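Local coordinates for protein Exo-beta-1,3-glucanase (Streptomyces sp. SirexAA-E, PDB 4PEY) that hydrolyses laminarin and laminarioligosaccharides as an exo-beta-1,3-glucanase of glycoside hydrolase family 55, yielding glucose and laminaribiose, at residues Q173-T177 with I453-N457; T488-M494 with G519-L525. The protein carries 1 engineered substitution. All coordinates share one frame; numbering follows the deposited sequence. Where two conformers were deposited one is given.

Contact 1. Residues Q173-T177 with I453-N457; sequences QQWYT and IFYQN. With BGC (beta-D-glucopyranose), chain B; BGC (beta-D-glucopyranose), chain C.
Y176 and F454 reach past one another from facing strands where two right-handed beta-helices, the pair that makes up the family 55 fold, lie against each other beside the substrate pocket. Strands 174-177 and 454-457 face each other as separate layers, their axes 7.8 Å apart and roughly antiparallel, so side chains rather than backbone bonds join them. Y176 CB sits over one face of the F454 ring, offset toward the rim, with CB to F454 CG 3.5 Å. Y176 CG, anti to the backbone N (chi1 179°), carries the phenol past F454 toward I453. The planes of the two rings, 24° from parallel, barely overlap. The tyrosine ring takes I453 O over the centre of one face, and its CE1 meets I453 CG2 at 3.6 Å; its hydroxyl is hydrogen-bonded to S195. At Y176 an alanine would keep the CB over F454 but would probably open a gap beside I453 CG2 and leave S195 without this partner. Q174 comes in roughly perpendicular to F454, its CG in the ring plane at the edge, 3.6 Å from F454 CZ. A bend at chi2 turns its amide across Q456 at a slant, the two amide planes 30° apart, with CD on Q456 CG at 3.7 Å; Y497 holds Q174 OE1, while Q130 and E436, both substrate-binding, hold the Q456 amide. At the pocket end Q173 binds laminarioligosaccharide: its NE2 donates to O2 of the chain B glucose and to O2 of the chain C glucose, each at 2.6 Å.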
loop_
_atom_site.group_PDB
_atom_site.type_symbol
_atom_site.label_atom_id
_atom_site.label_comp_id
_atom_site.label_asym_id
_atom_site.label_seq_id
_atom_site.Cartn_x
_atom_site.Cartn_y
_atom_site.Cartn_z
ATOM N N GLN A 173 3.362 -15.477 -0.704
ATOM C CA GLN A 173 4.214 -15.428 -1.893
ATOM C C GLN A 173 5.403 -14.490 -1.723
ATOM O O GLN A 173 6.533 -14.792 -2.128
ATOM C CB GLN A 173 3.408 -14.961 -3.102
ATOM C CG GLN A 173 2.313 -15.890 -3.548
ATOM C CD GLN A 173 1.331 -15.199 -4.481
ATOM O OE1 GLN A 173 1.581 -14.085 -4.987
ATOM N NE2 GLN A 173 0.194 -15.838 -4.697
ATOM N N GLN A 174 5.124 -13.327 -1.151
ATOM C CA GLN A 174 6.092 -12.252 -1.099
ATOM C C GLN A 174 5.759 -11.359 0.086
ATOM O O GLN A 174 4.668 -11.466 0.657
ATOM C CB GLN A 174 6.105 -11.463 -2.421
ATOM C CG GLN A 174 4.849 -10.617 -2.709
ATOM C CD GLN A 174 3.708 -11.392 -3.357
ATOM O OE1 GLN A 174 3.893 -12.108 -4.352
ATOM N NE2 GLN A 174 2.508 -11.228 -2.810
ATOM N N TRP A 175 6.689 -10.488 0.463
ATOM C CA TRP A 175 6.464 -9.590 1.589
ATOM C C TRP A 175 7.493 -8.484 1.583
ATOM O O TRP A 175 8.627 -8.711 1.159
ATOM C CB TRP A 175 6.532 -10.351 2.925
ATOM C CG TRP A 175 5.795 -9.640 4.013
ATOM C CD1 TRP A 175 6.277 -8.660 4.843
ATOM C CD2 TRP A 175 4.414 -9.806 4.346
ATOM N NE1 TRP A 175 5.281 -8.225 5.686
ATOM C CE2 TRP A 175 4.128 -8.912 5.402
ATOM C CE3 TRP A 175 3.395 -10.643 3.868
ATOM C CZ2 TRP A 175 2.858 -8.826 5.989
ATOM C CZ3 TRP A 175 2.133 -10.556 4.449
ATOM C CH2 TRP A 175 1.876 -9.650 5.498
ATOM N N TYR A 176 7.097 -7.300 2.060
ATOM C CA TYR A 176 8.029 -6.200 2.311
ATOM C C TYR A 176 7.974 -5.764 3.769
ATOM O O TYR A 176 6.898 -5.507 4.310
ATOM C CB TYR A 176 7.739 -4.993 1.407
ATOM C CG TYR A 176 8.676 -3.818 1.648
ATOM C CD1 TYR A 176 10.063 -3.988 1.625
ATOM C CD2 TYR A 176 8.179 -2.542 1.904
ATOM C CE1 TYR A 176 10.919 -2.913 1.841
ATOM C CE2 TYR A 176 9.031 -1.461 2.117
ATOM C CZ TYR A 176 10.395 -1.652 2.081
ATOM O OH TYR A 176 11.225 -0.572 2.294
ATOM N N THR A 177 9.142 -5.676 4.395
ATOM C CA THR A 177 9.265 -5.199 5.765
ATOM C C THR A 177 10.291 -4.078 5.772
ATOM O O THR A 177 11.389 -4.256 5.224
ATOM C CB THR A 177 9.729 -6.327 6.730
ATOM O OG1 THR A 177 8.898 -7.482 6.570
ATOM C CG2 THR A 177 9.713 -5.865 8.194
ATOM N N ILE A 453 12.230 -0.216 -3.816
ATOM C CA ILE A 453 12.544 -1.310 -2.914
ATOM C C ILE A 453 11.243 -2.068 -2.681
ATOM O O ILE A 453 10.317 -1.541 -2.063
ATOM C CB ILE A 453 13.146 -0.819 -1.588
ATOM C CG1 ILE A 453 14.456 -0.065 -1.848
ATOM C CG2 ILE A 453 13.404 -2.001 -0.645
ATOM C CD1 ILE A 453 14.975 0.674 -0.640
ATOM N N PHE A 454 11.210 -3.288 -3.229
ATOM C CA PHE A 454 10.059 -4.198 -3.323
ATOM C C PHE A 454 9.020 -3.793 -4.376
ATOM O O PHE A 454 8.398 -2.731 -4.298
ATOM C CB PHE A 454 9.329 -4.392 -1.987
ATOM C CG PHE A 454 8.204 -5.397 -2.084
ATOM C CD1 PHE A 454 8.433 -6.746 -1.832
ATOM C CD2 PHE A 454 6.927 -4.999 -2.465
ATOM C CE1 PHE A 454 7.402 -7.676 -1.943
ATOM C CE2 PHE A 454 5.903 -5.918 -2.588
ATOM C CZ PHE A 454 6.134 -7.257 -2.318
ATOM N N TYR A 455 8.804 -4.688 -5.334
ATOM C CA TYR A 455 7.739 -4.529 -6.314
ATOM C C TYR A 455 6.980 -5.833 -6.459
ATOM O O TYR A 455 7.588 -6.903 -6.572
ATOM C CB TYR A 455 8.298 -4.103 -7.676
ATOM C CG TYR A 455 7.253 -3.872 -8.751
ATOM C CD1 TYR A 455 6.218 -2.965 -8.552
ATOM C CD2 TYR A 455 7.316 -4.541 -9.979
ATOM C CE1 TYR A 455 5.267 -2.731 -9.533
ATOM C CE2 TYR A 455 6.370 -4.307 -10.982
ATOM C CZ TYR A 455 5.349 -3.399 -10.753
ATOM O OH TYR A 455 4.401 -3.151 -11.727
ATOM N N GLN A 456 5.654 -5.743 -6.447
ATOM C CA GLN A 456 4.801 -6.890 -6.760
ATOM C C GLN A 456 3.820 -6.506 -7.850
ATOM O O GLN A 456 3.076 -5.526 -7.712
ATOM C CB GLN A 456 4.037 -7.388 -5.528
ATOM C CG GLN A 456 3.199 -8.669 -5.802
ATOM C CD GLN A 456 1.778 -8.387 -6.274
ATOM O OE1 GLN A 456 1.055 -7.585 -5.674
ATOM N NE2 GLN A 456 1.373 -9.048 -7.363
ATOM N N ASN A 457 3.832 -7.274 -8.938
ATOM C CA ASN A 457 2.891 -7.093 -10.025
ATOM C C ASN A 457 2.248 -8.407 -10.427
ATOM O O ASN A 457 2.865 -9.469 -10.308
ATOM C CB ASN A 457 3.584 -6.486 -11.244
ATOM C CG ASN A 457 2.782 -6.673 -12.519
ATOM O OD1 ASN A 457 2.962 -7.653 -13.252
ATOM N ND2 ASN A 457 1.882 -5.735 -12.789
HETATM C C2 BGC B . -0.030 -19.047 -5.291
HETATM C C3 BGC B . -1.159 -18.982 -6.313
HETATM C C4 BGC B . -0.860 -19.893 -7.495
HETATM C C5 BGC B . -0.564 -21.291 -6.966
HETATM C C6 BGC B . -0.250 -22.255 -8.103
HETATM C C1 BGC B . 0.286 -20.495 -4.925
HETATM O O1 BGC B . 1.434 -20.520 -4.102
HETATM O O2 BGC B . -0.386 -18.321 -4.135
HETATM O O3 BGC B . -1.263 -17.574 -6.758
HETATM O O4 BGC B . -1.971 -19.924 -8.371
HETATM O O5 BGC B . 0.550 -21.219 -6.109
HETATM O O6 BGC B . -0.107 -23.557 -7.563
HETATM C C2 BGC C . -2.390 -15.492 -6.885
HETATM C C3 BGC C . -3.662 -14.776 -7.320
HETATM C C4 BGC C . -4.139 -15.338 -8.651
HETATM C C5 BGC C . -4.286 -16.846 -8.538
HETATM C C6 BGC C . -4.761 -17.430 -9.862
HETATM C C1 BGC C . -2.544 -17.006 -6.941
HETATM O O2 BGC C . -2.101 -15.122 -5.553
HETATM O O3 BGC C . -3.280 -13.388 -7.441
HETATM O O4 BGC C . -5.362 -14.719 -9.002
HETATM O O5 BGC C . -3.027 -17.407 -8.210
HETATM O O6 BGC C . -4.951 -18.823 -9.715
#

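Contact 2. Residues T488-M494 with G519-L525; sequences THEGWGM and GVKFHDL
W492 carries two neighbours on its indole: H523 CD2 and E490 CG lie over the same face, both offset toward its rim, with H523 CD2 3.2 Å from W492 NE1. The five-membered ring and the imidazole form an offset stack, planes at 25°. At its edge H523 is gripped by E490, NE2 donating in the imidazole plane to the anti lone pair of OE2 at 2.7 Å. An extended glutamate chain, CG anti to the backbone N (chi1 -162°), carries the carboxylate there; K521 runs alongside, its salt bridge from NZ to OE2 long at 3.7 Å, and a water links NZ to OE1. These residues cover one face of two parallel strands, in register on successive turns of the C-terminal beta-helix and hydrogen-bonded from H489 N to G519 O through to M494 N to D524 O. On the opposite face, the F522 ring has M494 SD at its edge, a Met-aromatic contact 3.7 Å from CD2, and meets H489 CD2 obliquely. G491 leaves room for the sulfur and the phenyl ring, since a CB there would collide with M494 SD and F522 CD2. Beyond the corners at G493 and D524, M494 CB packs on L525 CD2 at 3.7 Å.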
loop_
_atom_site.group_PDB
_atom_site.type_symbol
_atom_site.label_atom_id
_atom_site.label_comp_id
_atom_site.label_asym_id
_atom_site.label_seq_id
_atom_site.Cartn_x
_atom_site.Cartn_y
_atom_site.Cartn_z
ATOM N N THR A 488 20.007 6.860 -14.786
ATOM C CA THR A 488 20.216 6.287 -13.460
ATOM C C THR A 488 18.907 5.767 -12.875
ATOM O O THR A 488 17.899 6.471 -12.885
ATOM C CB THR A 488 20.839 7.326 -12.494
ATOM O OG1 THR A 488 21.996 7.914 -13.103
ATOM C CG2 THR A 488 21.242 6.676 -11.180
ATOM N N HIS A 489 18.933 4.540 -12.368
ATOM C CA HIS A 489 17.767 3.911 -11.757
ATOM C C HIS A 489 18.240 2.712 -10.962
ATOM O O HIS A 489 19.220 2.087 -11.333
ATOM C CB HIS A 489 16.743 3.456 -12.811
ATOM C CG HIS A 489 15.422 3.055 -12.225
ATOM N ND1 HIS A 489 14.409 3.961 -12.002
ATOM C CD2 HIS A 489 14.959 1.855 -11.801
ATOM C CE1 HIS A 489 13.374 3.336 -11.462
ATOM N NE2 HIS A 489 13.677 2.056 -11.336
ATOM N N GLU A 490 17.550 2.370 -9.883
ATOM C CA GLU A 490 17.906 1.146 -9.178
ATOM C C GLU A 490 16.688 0.523 -8.511
ATOM O O GLU A 490 15.891 1.212 -7.872
ATOM C CB GLU A 490 19.019 1.421 -8.156
ATOM C CG GLU A 490 19.751 0.169 -7.697
ATOM C CD GLU A 490 21.100 0.465 -7.061
ATOM O OE1 GLU A 490 21.380 1.647 -6.739
ATOM O OE2 GLU A 490 21.882 -0.497 -6.877
ATOM N N GLY A 491 16.534 -0.786 -8.690
ATOM C CA GLY A 491 15.435 -1.515 -8.081
ATOM C C GLY A 491 15.896 -2.794 -7.411
ATOM O O GLY A 491 16.850 -3.436 -7.864
ATOM N N TRP A 492 15.208 -3.157 -6.330
ATOM C CA TRP A 492 15.532 -4.335 -5.520
ATOM C C TRP A 492 14.285 -5.163 -5.202
ATOM O O TRP A 492 13.309 -4.615 -4.678
ATOM C CB TRP A 492 16.148 -3.939 -4.176
ATOM C CG TRP A 492 17.485 -3.250 -4.136
ATOM C CD1 TRP A 492 18.694 -3.830 -3.849
ATOM C CD2 TRP A 492 17.740 -1.843 -4.275
ATOM N NE1 TRP A 492 19.682 -2.879 -3.831
ATOM C CE2 TRP A 492 19.129 -1.650 -4.088
ATOM C CE3 TRP A 492 16.934 -0.733 -4.544
ATOM C CZ2 TRP A 492 19.729 -0.392 -4.171
ATOM C CZ3 TRP A 492 17.530 0.519 -4.630
ATOM C CH2 TRP A 492 18.917 0.680 -4.439
ATOM N N GLY A 493 14.333 -6.474 -5.452
ATOM C CA GLY A 493 13.305 -7.386 -4.961
ATOM C C GLY A 493 11.980 -7.207 -5.679
ATOM O O GLY A 493 10.997 -6.732 -5.094
ATOM N N MET A 494 11.942 -7.603 -6.948
ATOM C CA MET A 494 10.828 -7.232 -7.816
ATOM C C MET A 494 10.304 -8.421 -8.597
ATOM O O MET A 494 11.076 -9.135 -9.236
ATOM C CB MET A 494 11.267 -6.131 -8.788
ATOM C CG MET A 494 12.011 -4.981 -8.110
ATOM S SD MET A 494 12.634 -3.742 -9.251
ATOM C CE MET A 494 11.129 -2.960 -9.718
ATOM N N GLY A 519 24.435 2.881 -14.991
ATOM C CA GLY A 519 23.741 3.470 -13.860
ATOM C C GLY A 519 22.313 2.987 -13.671
ATOM O O GLY A 519 21.631 3.424 -12.744
ATOM N N VAL A 520 21.868 2.074 -14.536
ATOM C CA VAL A 520 20.525 1.507 -14.443
ATOM C C VAL A 520 20.663 0.062 -13.983
ATOM O O VAL A 520 21.086 -0.800 -14.745
ATOM C CB VAL A 520 19.775 1.591 -15.796
ATOM C CG1 VAL A 520 18.440 0.851 -15.735
ATOM C CG2 VAL A 520 19.573 3.048 -16.194
ATOM N N LYS A 521 20.325 -0.195 -12.723
ATOM C CA LYS A 521 20.657 -1.469 -12.094
ATOM C C LYS A 521 19.469 -2.116 -11.416
ATOM O O LYS A 521 18.647 -1.430 -10.804
ATOM C CB LYS A 521 21.781 -1.272 -11.061
ATOM C CG LYS A 521 23.060 -0.718 -11.659
ATOM C CD LYS A 521 24.229 -0.744 -10.685
ATOM C CE LYS A 521 23.933 0.010 -9.420
ATOM N NZ LYS A 521 25.167 0.086 -8.585
ATOM N N PHE A 522 19.387 -3.441 -11.521
ATOM C CA PHE A 522 18.367 -4.201 -10.797
ATOM C C PHE A 522 18.968 -5.344 -10.004
ATOM O O PHE A 522 19.979 -5.941 -10.401
ATOM C CB PHE A 522 17.295 -4.744 -11.755
ATOM C CG PHE A 522 16.442 -3.671 -12.353
ATOM C CD1 PHE A 522 16.707 -3.187 -13.623
ATOM C CD2 PHE A 522 15.400 -3.111 -11.628
ATOM C CE1 PHE A 522 15.935 -2.173 -14.167
ATOM C CE2 PHE A 522 14.626 -2.095 -12.165
ATOM C CZ PHE A 522 14.885 -1.635 -13.439
ATOM N N HIS A 523 18.330 -5.633 -8.880
ATOM C CA HIS A 523 18.759 -6.703 -8.001
ATOM C C HIS A 523 17.575 -7.577 -7.661
ATOM O O HIS A 523 16.561 -7.072 -7.190
ATOM C CB HIS A 523 19.372 -6.139 -6.718
ATOM C CG HIS A 523 20.345 -5.030 -6.959
ATOM N ND1 HIS A 523 21.662 -5.259 -7.298
ATOM C CD2 HIS A 523 20.193 -3.685 -6.916
ATOM C CE1 HIS A 523 22.279 -4.101 -7.452
ATOM N NE2 HIS A 523 21.413 -3.131 -7.220
ATOM N N ASP A 524 17.717 -8.879 -7.905
ATOM C CA ASP A 524 16.723 -9.876 -7.515
ATOM C C ASP A 524 15.379 -9.647 -8.218
ATOM O O ASP A 524 14.390 -9.235 -7.603
ATOM C CB ASP A 524 16.542 -9.896 -5.985
ATOM C CG ASP A 524 17.842 -10.152 -5.237
ATOM O OD1 ASP A 524 18.849 -10.493 -5.884
ATOM O OD2 ASP A 524 17.854 -10.024 -3.987
ATOM N N LEU A 525 15.367 -9.936 -9.516
ATOM C CA LEU A 525 14.162 -9.901 -10.343
ATOM C C LEU A 525 13.591 -11.300 -10.534
ATOM O O LEU A 525 14.338 -12.283 -10.579
ATOM C CB LEU A 525 14.468 -9.314 -11.721
ATOM C CG LEU A 525 15.042 -7.901 -11.788
ATOM C CD1 LEU A 525 15.286 -7.508 -13.237
ATOM C CD2 LEU A 525 14.108 -6.918 -11.104
HETATM O O HOH W 1 24.140 2.024 -6.787
#

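In the fold
From the N terminus, the chain first lays down the strands of one beta-helix, including 174-178, and then builds the second. Contact 1 closes a loop of 275 residues when strand 450-458 returns to strand 174-178, tying the two helices together beside the sugar-binding pocket. Contact 2 opens only afterwards and spans 24 residues, joining consecutive turns near the C-terminal end of the second helix; the two loops follow in series, neither nested nor crossed. They meet through neighbouring strands 450-458 and 489-498, where F454 N lies 2.9 Å from W492 O, a probable hydrogen bond, and the side chains of I453 and Y455 pack on those of W492 and M494.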